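Local coordinates for RTX-adhesin (Marinomonas primoryensis, PDB 5IRB), which helps to bind an Antarctic bacterium to diatoms and ice, this chain being a calcium-loaded string of beta-sandwich domains from a giant 1.5-MDa adhesin, at residues D148-T153 with V186-Q191; S110-R115 with L142-G147; D285-A290 with S307-V312; L256-E261 with S280-D285; I81-V86 with D99-F104. One frame throughout, in Å; residues are numbered along the deposited sequence.

Contact 1: residues D148-T153 with V186-Q191; sequences DTVSMT and VSVTGQ. With CA (calcium ion), chain I.
D148 meets V188, T189 and G190. D148 CB lies 3.3 Å from T189 O, and OD1 lies over G190, whose lack of a side chain suits so close a carboxylate. D148 OD1 accepts a hydrogen bond of 2.8 Å from water 1, which accepts one from Q191 N and binds the calcium ion held by Q191 O; OD2 is taken by S145 N and Y198 OH. At T149 begins the antiparallel pairing of strands 149-154 and 183-191, neighbours inside the five-stranded sheet of the middle domain. T189 N gives T149 O a bond of 3.1 Å, while the return bond from T149 N is weak. V150 turns to the buried face, V150 CG1 against V186 CG1 at 4.0 Å, with W169 of the facing sheet packing against both. S151 and S187 exchange firmer bonds, S151 N to S187 O at 3.0 Å and S187 N to S151 O at 2.9 Å. On the more open face water 2 joins S151 OG to T149 O and S187 O. M152 bends at its third torsion (84°), bringing M152 CE to V186 CG1 at 4.0 Å. Valines and methionine fill the core side, hydroxyls collect water on the other, and D148 probably polarises the calcium-bound water.

Contact 2: residues S110-R115 with L142-G147; sequences SRATIR and LDASAG
L142 and D143 form the turn where strand 133-142 leaves its three-stranded sheet, and they fold back over R111, just before edge strand 112-116. The backbone bends sharply here, with L142 at a positive phi of 51°. Two bonds join R111 to D143: D143 N reaches R111 O at 2.8 Å, nearly in line with the carbonyl, and R111 N reaches D143 OD2 at 3.2 Å, on the anti side of the carboxylate and 16° out of its plane. An aspartate is short enough to reach across to the N-H of R111 while its own N-H bonds the carbonyl of the same residue. L142 works differently, through one methyl. L142 CD1 sits over the centre of one face of the R111 guanidinium, 3.7 Å from R111 CZ, and also touches T113 CG2 at 3.6 Å. Deeper in, A112 CB packs on A144 CB at 4.0 Å, small groups suited to a close crossing, with Y198 touching A112. S110 rests its CB 3.4 Å from D143 OD2 and sends its hydroxyl to D192. What pins the turn is a pair of bonds from one aspartate, its N-H to R111 O and its carboxylate to R111 N, while the arginine offers L142 CD1 a flat face.

Contact 3: residues D285-A290 with S307-V312; sequences DTAFDA and SSTHTV. With CA (calcium ion), chain L; CA (calcium ion), chain E.
T286 and H310 close the open end of the hairpin of strands 287-295 and 301-312. H310 N gives T286 O a bond of 2.8 Å that is almost straight (170°), and T286 CA stands over the face of the H310 imidazole, 4.0 Å from its centroid, a CH-pi contact. A chi1 of 62° swings the ring back over T286 and brings H310 CE1 to the edge of the F288 ring, 4.1 Å from F288 CE2. S308 CB stands over one face of that phenyl, toward its rim, and the backbones bond both ways, F288 N to S308 O at 2.9 Å and S308 N to F288 O at 2.8 Å. T286 CG2 meets V312 CG2 at 3.7 Å. Two calcium ions flank the pairing. One is chelated by both carboxylate oxygens of D285 and by A287 O (2.3 Å), and N259 N also bonds to D285 OD2; the other takes T309 O (2.3 Å), D226 and waters. Further out, I222 packs on F288, S308 and H310, while H310 NE2 bonds to L282 O. The carbonyls of A287 and T309, a non-hydrogen-bonded pair, are left to bind calcium, while those of T286, F288 and S308 bond across the strands, so calcium binding and hairpin geometry are probably coupled.

Contact 4: residues L256-E261 with S280-D285; sequences LEINGE and SDLAAD. With CA (calcium ion), chain L.
N259 reaches from a type I' turn to D281 and A284 of helix 279-284 and to D285 beyond it. N259 CB lies 3.5 Å from D281 O and also near the CB atoms of D281 and D285. CG stands anti to the backbone N (chi1 -166°), which carries the amide along the helix: N259 CG and N259 OD1 both touch A284 CB, the oxygen at 3.5 Å, while N259 ND2 donates to D281 OD1 at 3.1 Å, on the anti side and 22° out of the carboxylate plane. The main chain adds a second bond, N259 N to D285 OD2 at 3.0 Å and nearly straight (177°), using the anti lone pair of an oxygen that also binds calcium. In the turn, I258 to E261, asparagine and glycine readily adopt the positive phi required. I258 CG2 packs on D281 O at 3.6 Å and I258 CD1 on L282 CD2 at 4.0 Å. E261 CG lies 3.5 Å from D281 OD2, and Y263 OH bonds to that same oxygen. Water 12, itself bound to the calcium ion, donates to E257 O. D281 thus divides its oxygens between amide and tyrosine, and calcium would probably leave D285 OD2 a somewhat weaker acceptor for the turn.

Contact 5: residues I81-V86 with D99-F104; sequences IVDASV and DSTESF. With CA (calcium ion), chain H.
F104 reaches back to I81 and V82 because its CG lies between the backbone N and the carbonyl carbon (chi1 58°), which swings the ring back beside the open end of the hairpin. F104 CE1 then sits 3.7 Å from I81 N and 3.8 Å from V82 CG2, the branch of valine that stands beside the backbone N, while E102 O meets the ring at its edge, in plane. On the opposite face of the sheet, D83 sets CG beside its own N (chi1 -55°) and runs alongside T101, with D83 OD1 3.6 Å from T101 CG2. D83 OD2 accepts from waters 13 and 14, both ligands of the calcium ion that I81 O binds at 2.4 Å and that D77 and D79 help to hold; D83 thus holds the metal through its water shell and not directly. I81 turns its CG2 onto T101 CB at 3.7 Å, beta-branched residues suiting the extended chain. Between the strands, V82 N reaches E102 O at 2.7 Å, and A84 N and S100 O meet at 2.8 Å, each answered by a return bond. A84, with only a methyl, fits the buried side beside L10 and I12, while S100 OG bonds to L10 O. The strands form one beta hairpin. Strand 43-50 flanks 81-89 on its other edge, strand 8-12 packs across A84 and E102, and L74 of helix 71-76 touches both V82 and F104.

The five contacts follow the length of the chain, from contact 5 near one end to contacts 3 and 4 at the other, the centres of contacts 4 and 5 lying about 102 Å apart. Contacts 1 and 2 share the middle domain and touch where V186 CG1 meets I114 CD1 at 3.5 Å. Contacts 3 and 4 are joined more closely: both use D285, one calcium ion and water 12, and H310 NE2 reaches L282 O at 2.8 Å. Contacts 3 and 5 are the same hairpin pairing in two domains; contact 1 joins the corresponding first hairpin strand of the middle domain to its other neighbour. Contacts in different domains do not touch: nearest atoms are about 15 Å apart for contacts 2 and 5.

Contact 1: residues D148-T153 with V186-Q191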
# COMPACT_ATOMS: atom_id res chain seq x y z
N ASP A 148 7.01 -1.48 11.45
CA ASP A 148 6.24 -2.62 10.94
C ASP A 148 6.73 -3.08 9.57
O ASP A 148 7.30 -2.29 8.81
CB ASP A 148 4.74 -2.28 10.84
CG ASP A 148 4.04 -2.23 12.22
OD1 ASP A 148 4.65 -2.71 13.20
OD2 ASP A 148 2.89 -1.73 12.29
N THR A 149 6.48 -4.35 9.26
CA THR A 149 6.85 -4.92 7.98
C THR A 149 5.80 -4.64 6.91
O THR A 149 4.60 -4.82 7.13
CB THR A 149 7.08 -6.43 8.10
OG1 THR A 149 8.13 -6.66 9.04
CG2 THR A 149 7.51 -7.03 6.78
N VAL A 150 6.27 -4.15 5.76
CA VAL A 150 5.43 -3.96 4.58
C VAL A 150 5.88 -4.94 3.50
O VAL A 150 7.06 -5.02 3.19
CB VAL A 150 5.51 -2.52 4.06
CG1 VAL A 150 4.81 -2.37 2.68
CG2 VAL A 150 4.90 -1.58 5.09
N SER A 151 4.95 -5.73 2.98
CA SER A 151 5.31 -6.70 1.96
C SER A 151 4.33 -6.74 0.78
O SER A 151 3.17 -6.31 0.88
CB SER A 151 5.46 -8.08 2.58
OG SER A 151 4.25 -8.53 3.12
N MET A 152 4.82 -7.24 -0.34
CA MET A 152 4.03 -7.33 -1.57
C MET A 152 4.72 -8.34 -2.46
O MET A 152 5.94 -8.46 -2.42
CB MET A 152 3.93 -5.98 -2.24
CG MET A 152 5.28 -5.41 -2.65
SD MET A 152 5.21 -3.64 -2.86
CE MET A 152 5.43 -3.16 -1.14
N THR A 153 3.94 -9.09 -3.22
CA THR A 153 4.51 -10.03 -4.17
C THR A 153 4.07 -9.63 -5.59
O THR A 153 2.88 -9.64 -5.92
CB THR A 153 4.08 -11.47 -3.88
OG1 THR A 153 4.44 -11.79 -2.54
CG2 THR A 153 4.79 -12.43 -4.81
N VAL A 186 -0.74 -5.40 -1.19
CA VAL A 186 0.28 -4.88 -0.29
C VAL A 186 -0.22 -4.99 1.16
O VAL A 186 -1.36 -4.61 1.44
CB VAL A 186 0.60 -3.41 -0.60
CG1 VAL A 186 1.71 -2.91 0.29
CG2 VAL A 186 1.05 -3.30 -2.07
N SER A 187 0.61 -5.51 2.06
CA SER A 187 0.20 -5.67 3.46
C SER A 187 1.14 -5.05 4.45
O SER A 187 2.35 -4.96 4.19
CB SER A 187 0.08 -7.14 3.82
OG SER A 187 -0.87 -7.79 3.01
N VAL A 188 0.60 -4.75 5.62
CA VAL A 188 1.39 -4.28 6.74
C VAL A 188 1.04 -5.22 7.88
O VAL A 188 -0.12 -5.49 8.15
CB VAL A 188 1.11 -2.79 7.12
CG1 VAL A 188 -0.37 -2.51 7.44
CG2 VAL A 188 1.97 -2.40 8.31
N THR A 189 2.06 -5.74 8.55
CA THR A 189 1.83 -6.59 9.68
C THR A 189 2.61 -6.09 10.89
O THR A 189 3.64 -5.44 10.74
CB THR A 189 2.23 -8.03 9.35
OG1 THR A 189 3.62 -8.04 9.04
CG2 THR A 189 1.48 -8.51 8.10
N GLY A 190 2.12 -6.39 12.08
CA GLY A 190 2.81 -6.01 13.29
C GLY A 190 2.08 -6.48 14.52
O GLY A 190 1.22 -7.36 14.43
N GLN A 191 2.37 -5.86 15.65
CA GLN A 191 1.77 -6.29 16.92
C GLN A 191 1.39 -5.09 17.78
O GLN A 191 2.17 -4.17 17.91
CB GLN A 191 2.78 -7.16 17.65
CG GLN A 191 2.25 -8.31 18.41
CD GLN A 191 3.38 -9.13 18.99
OE1 GLN A 191 3.78 -8.94 20.14
NE2 GLN A 191 3.92 -10.04 18.17
CA CA I . 4.01 -2.93 17.90
O HOH W 1 4.19 -3.93 15.70
O HOH W 2 3.69 -7.18 5.78
O HOH W 3 0.81 -8.50 0.45
O HOH W 4 3.08 -1.57 19.95
O HOH W 5 5.58 -4.75 18.51
O HOH W 6 5.32 -1.27 17.34
O HOH W 7 2.42 -1.43 16.90

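Contact 2: residues S110-R115 with L142-G147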
# COMPACT_ATOMS: atom_id res chain seq x y z
N SER A 110 -6.60 -4.97 17.18
CA SER A 110 -6.26 -3.61 16.80
C SER A 110 -6.46 -3.51 15.30
O SER A 110 -6.60 -4.52 14.62
CB SER A 110 -4.83 -3.24 17.20
OG SER A 110 -4.76 -2.92 18.58
N ARG A 111 -6.54 -2.29 14.79
CA ARG A 111 -6.81 -2.11 13.36
C ARG A 111 -5.65 -1.41 12.71
O ARG A 111 -5.12 -0.43 13.23
CB ARG A 111 -8.08 -1.30 13.13
CG ARG A 111 -9.34 -1.96 13.69
CD ARG A 111 -10.45 -0.92 13.88
NE ARG A 111 -10.94 -0.55 12.56
CZ ARG A 111 -11.37 0.66 12.21
NH1 ARG A 111 -11.41 1.66 13.09
NH2 ARG A 111 -11.78 0.85 10.96
N ALA A 112 -5.27 -1.92 11.55
CA ALA A 112 -4.16 -1.36 10.78
C ALA A 112 -4.63 -1.11 9.35
O ALA A 112 -5.32 -1.95 8.76
CB ALA A 112 -2.98 -2.30 10.77
N THR A 113 -4.28 0.05 8.81
CA THR A 113 -4.62 0.34 7.43
C THR A 113 -3.34 0.54 6.62
O THR A 113 -2.27 0.80 7.17
CB THR A 113 -5.50 1.60 7.30
OG1 THR A 113 -4.80 2.74 7.80
CG2 THR A 113 -6.85 1.42 8.03
N ILE A 114 -3.47 0.49 5.29
CA ILE A 114 -2.34 0.75 4.39
C ILE A 114 -2.90 1.32 3.09
O ILE A 114 -3.97 0.91 2.64
CB ILE A 114 -1.48 -0.52 4.14
CG1 ILE A 114 -0.26 -0.21 3.25
CG2 ILE A 114 -2.33 -1.64 3.60
CD1 ILE A 114 0.81 -1.29 3.29
N ARG A 115 -2.24 2.34 2.55
CA ARG A 115 -2.54 2.78 1.19
C ARG A 115 -1.26 2.76 0.34
O ARG A 115 -0.14 2.87 0.86
CB ARG A 115 -3.17 4.18 1.19
CG ARG A 115 -2.23 5.28 1.66
CD ARG A 115 -2.92 6.62 1.87
NE ARG A 115 -1.98 7.74 1.77
CZ ARG A 115 -1.72 8.62 2.74
NH1 ARG A 115 -0.85 9.60 2.53
NH2 ARG A 115 -2.32 8.53 3.92
N LEU A 142 -4.03 4.11 11.30
CA LEU A 142 -4.62 3.61 12.54
C LEU A 142 -3.53 3.08 13.48
O LEU A 142 -2.63 3.83 13.84
CB LEU A 142 -5.67 2.54 12.23
CG LEU A 142 -6.87 3.10 11.43
CD1 LEU A 142 -8.01 2.10 11.38
CD2 LEU A 142 -7.37 4.47 11.96
N ASP A 143 -3.63 1.81 13.88
CA ASP A 143 -2.70 1.24 14.86
C ASP A 143 -1.40 0.68 14.28
O ASP A 143 -0.56 0.21 15.03
CB ASP A 143 -3.39 0.15 15.69
CG ASP A 143 -4.49 0.70 16.59
OD1 ASP A 143 -4.33 1.84 17.13
OD2 ASP A 143 -5.56 0.04 16.69
N ALA A 144 -1.24 0.72 12.96
CA ALA A 144 0.03 0.37 12.32
C ALA A 144 1.14 1.32 12.80
O ALA A 144 0.87 2.45 13.16
CB ALA A 144 -0.11 0.43 10.78
N SER A 145 2.39 0.85 12.84
CA SER A 145 3.43 1.61 13.51
C SER A 145 4.73 1.61 12.73
O SER A 145 5.01 0.66 12.04
CB SER A 145 3.71 1.03 14.90
OG SER A 145 2.50 0.66 15.53
N ALA A 146 5.51 2.68 12.90
CA ALA A 146 6.91 2.70 12.53
C ALA A 146 7.53 1.38 12.91
O ALA A 146 7.34 0.89 14.03
CB ALA A 146 7.62 3.85 13.24
N GLY A 147 8.28 0.80 11.99
CA GLY A 147 9.02 -0.41 12.29
C GLY A 147 8.27 -1.64 11.82
O GLY A 147 8.86 -2.71 11.74

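Contact 3: residues D285-A290 with S307-V312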
# COMPACT_ATOMS: atom_id res chain seq x y z
N ASP A 285 19.45 14.73 -54.80
CA ASP A 285 18.93 13.60 -54.05
C ASP A 285 17.51 13.28 -54.49
O ASP A 285 16.55 13.90 -54.03
CB ASP A 285 18.99 13.87 -52.54
CG ASP A 285 18.63 12.64 -51.74
OD1 ASP A 285 18.35 11.63 -52.42
OD2 ASP A 285 18.61 12.67 -50.49
N THR A 286 17.38 12.25 -55.32
CA THR A 286 16.12 11.94 -55.98
C THR A 286 15.14 11.05 -55.20
O THR A 286 14.10 10.65 -55.74
CB THR A 286 16.40 11.29 -57.34
OG1 THR A 286 17.23 10.15 -57.15
CG2 THR A 286 17.11 12.27 -58.27
N ALA A 287 15.46 10.72 -53.95
CA ALA A 287 14.56 9.91 -53.12
C ALA A 287 14.82 10.18 -51.64
O ALA A 287 15.96 10.29 -51.24
CB ALA A 287 14.71 8.44 -53.42
N PHE A 288 13.78 10.32 -50.82
CA PHE A 288 14.01 10.60 -49.41
C PHE A 288 12.80 10.22 -48.58
O PHE A 288 11.71 9.99 -49.11
CB PHE A 288 14.36 12.08 -49.21
CG PHE A 288 13.27 13.02 -49.63
CD1 PHE A 288 12.19 13.27 -48.80
CD2 PHE A 288 13.29 13.59 -50.90
CE1 PHE A 288 11.18 14.12 -49.20
CE2 PHE A 288 12.28 14.43 -51.31
CZ PHE A 288 11.22 14.70 -50.48
N ASP A 289 13.00 10.14 -47.27
CA ASP A 289 11.94 9.79 -46.35
C ASP A 289 11.46 11.01 -45.59
O ASP A 289 12.24 11.93 -45.29
CB ASP A 289 12.43 8.74 -45.33
CG ASP A 289 12.55 7.37 -45.94
OD1 ASP A 289 11.93 7.14 -47.00
OD2 ASP A 289 13.26 6.52 -45.38
N ALA A 290 10.18 11.02 -45.26
CA ALA A 290 9.67 11.98 -44.32
C ALA A 290 9.35 11.18 -43.05
O ALA A 290 8.64 10.16 -43.12
CB ALA A 290 8.43 12.70 -44.87
N SER A 307 7.81 7.55 -47.72
CA SER A 307 8.97 7.54 -48.60
C SER A 307 8.60 8.22 -49.93
O SER A 307 7.46 8.14 -50.36
CB SER A 307 9.45 6.11 -48.82
OG SER A 307 10.09 5.61 -47.64
N SER A 308 9.56 8.93 -50.54
CA SER A 308 9.28 9.73 -51.73
C SER A 308 10.38 9.53 -52.74
O SER A 308 11.54 9.33 -52.38
CB SER A 308 9.17 11.22 -51.41
OG SER A 308 8.92 11.97 -52.59
N THR A 309 10.01 9.61 -54.02
CA THR A 309 10.94 9.61 -55.12
C THR A 309 10.54 10.69 -56.12
O THR A 309 9.36 10.97 -56.29
CB THR A 309 10.96 8.25 -55.86
OG1 THR A 309 9.62 7.90 -56.24
CG2 THR A 309 11.55 7.15 -54.98
N HIS A 310 11.52 11.29 -56.76
CA HIS A 310 11.23 12.19 -57.88
C HIS A 310 12.36 12.10 -58.89
O HIS A 310 13.38 11.48 -58.63
CB HIS A 310 11.04 13.63 -57.40
CG HIS A 310 12.25 14.21 -56.76
ND1 HIS A 310 12.57 14.02 -55.42
CD2 HIS A 310 13.26 14.99 -57.25
CE1 HIS A 310 13.67 14.65 -55.13
NE2 HIS A 310 14.13 15.24 -56.23
N THR A 311 12.15 12.71 -60.06
CA THR A 311 13.16 12.81 -61.09
C THR A 311 13.59 14.26 -61.34
O THR A 311 12.96 15.20 -60.84
CB THR A 311 12.67 12.15 -62.40
OG1 THR A 311 11.44 12.76 -62.80
CG2 THR A 311 12.39 10.65 -62.16
N VAL A 312 14.71 14.41 -62.05
CA VAL A 312 15.41 15.68 -62.25
C VAL A 312 15.73 15.96 -63.72
O VAL A 312 16.28 15.09 -64.41
CB VAL A 312 16.76 15.71 -61.47
CG1 VAL A 312 17.52 17.00 -61.73
CG2 VAL A 312 16.54 15.49 -59.97
CA CA L . 18.18 10.23 -50.68
CA CA E . 7.13 11.52 -56.33
O HOH W 8 7.11 12.71 -54.10
O HOH W 9 7.00 9.95 -54.37
O HOH W 10 7.22 9.18 -57.14
O HOH W 11 4.59 11.57 -56.38
O HOH W 12 18.09 11.23 -48.42

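Contact 4: residues L256-E261 with S280-D285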
# COMPACT_ATOMS: atom_id res chain seq x y z
N LEU A 256 12.81 15.60 -42.54
CA LEU A 256 13.26 15.15 -43.87
C LEU A 256 14.76 15.31 -44.00
O LEU A 256 15.29 16.39 -43.73
CB LEU A 256 12.59 15.98 -44.98
CG LEU A 256 11.14 15.79 -45.39
CD1 LEU A 256 10.21 16.16 -44.28
CD2 LEU A 256 10.86 16.66 -46.62
N GLU A 257 15.46 14.25 -44.40
CA GLU A 257 16.89 14.36 -44.73
C GLU A 257 17.08 14.22 -46.24
O GLU A 257 16.80 13.17 -46.84
CB GLU A 257 17.72 13.36 -43.92
CG GLU A 257 17.69 13.72 -42.42
CD GLU A 257 17.85 12.54 -41.48
OE1 GLU A 257 17.88 11.38 -41.96
OE2 GLU A 257 17.93 12.77 -40.25
N ILE A 258 17.49 15.33 -46.85
CA ILE A 258 17.65 15.44 -48.29
C ILE A 258 19.04 15.95 -48.62
O ILE A 258 19.44 17.02 -48.16
CB ILE A 258 16.62 16.41 -48.89
CG1 ILE A 258 15.21 16.04 -48.41
CG2 ILE A 258 16.72 16.41 -50.43
CD1 ILE A 258 14.14 17.00 -48.86
N ASN A 259 19.77 15.17 -49.41
CA ASN A 259 21.12 15.52 -49.80
C ASN A 259 22.02 15.87 -48.61
O ASN A 259 22.84 16.80 -48.68
CB ASN A 259 21.07 16.68 -50.80
CG ASN A 259 22.39 16.88 -51.52
OD1 ASN A 259 23.15 15.93 -51.70
ND2 ASN A 259 22.66 18.11 -51.93
N GLY A 260 21.91 15.09 -47.54
CA GLY A 260 22.70 15.36 -46.36
C GLY A 260 22.20 16.52 -45.50
O GLY A 260 22.79 16.81 -44.46
N GLU A 261 21.13 17.18 -45.92
CA GLU A 261 20.62 18.32 -45.16
C GLU A 261 19.37 17.92 -44.39
O GLU A 261 18.53 17.17 -44.89
CB GLU A 261 20.31 19.52 -46.07
CG GLU A 261 21.53 20.18 -46.70
CD GLU A 261 22.46 20.83 -45.68
OE1 GLU A 261 22.00 21.10 -44.54
OE2 GLU A 261 23.64 21.08 -46.04
N SER A 280 18.58 22.89 -54.93
CA SER A 280 19.86 22.24 -55.20
C SER A 280 19.92 20.90 -54.48
O SER A 280 20.50 19.94 -54.98
CB SER A 280 21.04 23.14 -54.79
OG SER A 280 20.91 23.57 -53.45
N ASP A 281 19.30 20.82 -53.31
CA ASP A 281 19.25 19.57 -52.56
C ASP A 281 18.36 18.53 -53.24
O ASP A 281 18.72 17.36 -53.32
CB ASP A 281 18.79 19.83 -51.14
CG ASP A 281 19.84 20.55 -50.32
OD1 ASP A 281 21.04 20.37 -50.65
OD2 ASP A 281 19.49 21.24 -49.33
N LEU A 282 17.21 18.96 -53.73
CA LEU A 282 16.32 18.03 -54.40
C LEU A 282 16.93 17.56 -55.71
O LEU A 282 16.71 16.42 -56.13
CB LEU A 282 14.95 18.65 -54.64
CG LEU A 282 14.19 18.96 -53.34
CD1 LEU A 282 13.08 19.98 -53.57
CD2 LEU A 282 13.64 17.68 -52.74
N ALA A 283 17.69 18.44 -56.36
CA ALA A 283 18.43 18.10 -57.58
C ALA A 283 19.48 17.02 -57.38
O ALA A 283 19.76 16.25 -58.29
CB ALA A 283 19.09 19.35 -58.16
N ALA A 284 20.05 16.93 -56.18
CA ALA A 284 21.15 15.99 -55.95
C ALA A 284 20.64 14.68 -55.37
O ALA A 284 21.29 13.65 -55.46
CB ALA A 284 22.18 16.60 -55.03
N ASP A 285 19.45 14.73 -54.80
CA ASP A 285 18.93 13.60 -54.05
C ASP A 285 17.51 13.28 -54.49
O ASP A 285 16.55 13.90 -54.03
CB ASP A 285 18.99 13.87 -52.54
CG ASP A 285 18.63 12.64 -51.74
OD1 ASP A 285 18.35 11.63 -52.42
OD2 ASP A 285 18.61 12.67 -50.49
CA CA L . 18.18 10.23 -50.68
O HOH W 12 18.09 11.23 -48.42

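Contact 5: residues I81-V86 with D99-F104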
# COMPACT_ATOMS: atom_id res chain seq x y z
N ILE A 81 -15.34 -5.51 35.19
CA ILE A 81 -15.07 -5.54 36.64
C ILE A 81 -15.32 -6.93 37.18
O ILE A 81 -16.37 -7.51 36.93
CB ILE A 81 -15.96 -4.55 37.43
CG1 ILE A 81 -15.70 -3.11 37.00
CG2 ILE A 81 -15.71 -4.67 38.93
CD1 ILE A 81 -16.82 -2.19 37.42
N VAL A 82 -14.33 -7.45 37.89
CA VAL A 82 -14.48 -8.67 38.66
C VAL A 82 -15.12 -8.31 40.01
O VAL A 82 -14.56 -7.49 40.74
CB VAL A 82 -13.12 -9.36 38.88
CG1 VAL A 82 -13.30 -10.60 39.77
CG2 VAL A 82 -12.47 -9.73 37.55
N ASP A 83 -16.26 -8.91 40.35
CA ASP A 83 -16.83 -8.77 41.70
C ASP A 83 -16.39 -9.94 42.57
O ASP A 83 -16.49 -11.10 42.17
CB ASP A 83 -18.37 -8.69 41.66
CG ASP A 83 -18.89 -7.56 40.76
OD1 ASP A 83 -18.43 -6.40 40.86
OD2 ASP A 83 -19.81 -7.84 39.94
N ALA A 84 -15.92 -9.64 43.78
CA ALA A 84 -15.40 -10.69 44.64
C ALA A 84 -15.94 -10.55 46.06
O ALA A 84 -16.17 -9.45 46.54
CB ALA A 84 -13.89 -10.64 44.66
N SER A 85 -16.14 -11.68 46.71
CA SER A 85 -16.40 -11.66 48.14
C SER A 85 -15.73 -12.84 48.85
O SER A 85 -15.34 -13.83 48.21
CB SER A 85 -17.91 -11.64 48.41
OG SER A 85 -18.52 -12.84 47.96
N VAL A 86 -15.54 -12.70 50.16
CA VAL A 86 -14.89 -13.75 50.93
C VAL A 86 -15.61 -13.96 52.28
O VAL A 86 -16.11 -13.00 52.87
CB VAL A 86 -13.39 -13.44 51.15
CG1 VAL A 86 -13.20 -12.17 51.96
CG2 VAL A 86 -12.65 -14.63 51.79
N ASP A 99 -16.00 -7.74 50.82
CA ASP A 99 -16.25 -7.61 49.38
C ASP A 99 -15.08 -6.92 48.71
O ASP A 99 -14.30 -6.24 49.36
CB ASP A 99 -17.49 -6.75 49.08
CG ASP A 99 -18.79 -7.41 49.47
OD1 ASP A 99 -18.95 -8.62 49.23
OD2 ASP A 99 -19.66 -6.69 50.00
N SER A 100 -14.99 -7.05 47.39
CA SER A 100 -13.99 -6.29 46.66
C SER A 100 -14.33 -6.30 45.18
O SER A 100 -15.15 -7.11 44.72
CB SER A 100 -12.60 -6.87 46.89
OG SER A 100 -11.60 -6.01 46.36
N THR A 101 -13.70 -5.41 44.43
CA THR A 101 -13.84 -5.42 42.99
C THR A 101 -12.47 -5.19 42.39
O THR A 101 -11.56 -4.70 43.07
CB THR A 101 -14.82 -4.35 42.46
OG1 THR A 101 -14.32 -3.05 42.80
CG2 THR A 101 -16.23 -4.53 43.05
N GLU A 102 -12.34 -5.56 41.11
CA GLU A 102 -11.15 -5.35 40.32
C GLU A 102 -11.55 -5.06 38.88
O GLU A 102 -12.16 -5.89 38.21
CB GLU A 102 -10.24 -6.59 40.38
CG GLU A 102 -8.86 -6.38 39.76
CD GLU A 102 -8.06 -5.31 40.46
OE1 GLU A 102 -8.35 -5.04 41.64
OE2 GLU A 102 -7.15 -4.73 39.83
N SER A 103 -11.23 -3.86 38.43
CA SER A 103 -11.43 -3.50 37.04
C SER A 103 -10.23 -3.90 36.19
O SER A 103 -9.12 -4.08 36.69
CB SER A 103 -11.70 -2.00 36.90
OG SER A 103 -10.53 -1.25 37.15
N PHE A 104 -10.48 -4.09 34.91
CA PHE A 104 -9.43 -4.49 33.99
C PHE A 104 -9.78 -3.97 32.61
O PHE A 104 -10.88 -3.45 32.40
CB PHE A 104 -9.23 -6.00 34.00
CG PHE A 104 -10.45 -6.77 33.64
CD1 PHE A 104 -11.43 -7.04 34.59
CD2 PHE A 104 -10.63 -7.24 32.35
CE1 PHE A 104 -12.56 -7.74 34.26
CE2 PHE A 104 -11.76 -7.94 32.01
CZ PHE A 104 -12.74 -8.19 32.97
CA CA H . -18.54 -7.58 35.99
O HOH W 13 -19.62 -6.30 37.81
O HOH W 14 -19.13 -9.55 37.50
O HOH W 15 -20.79 -7.79 34.85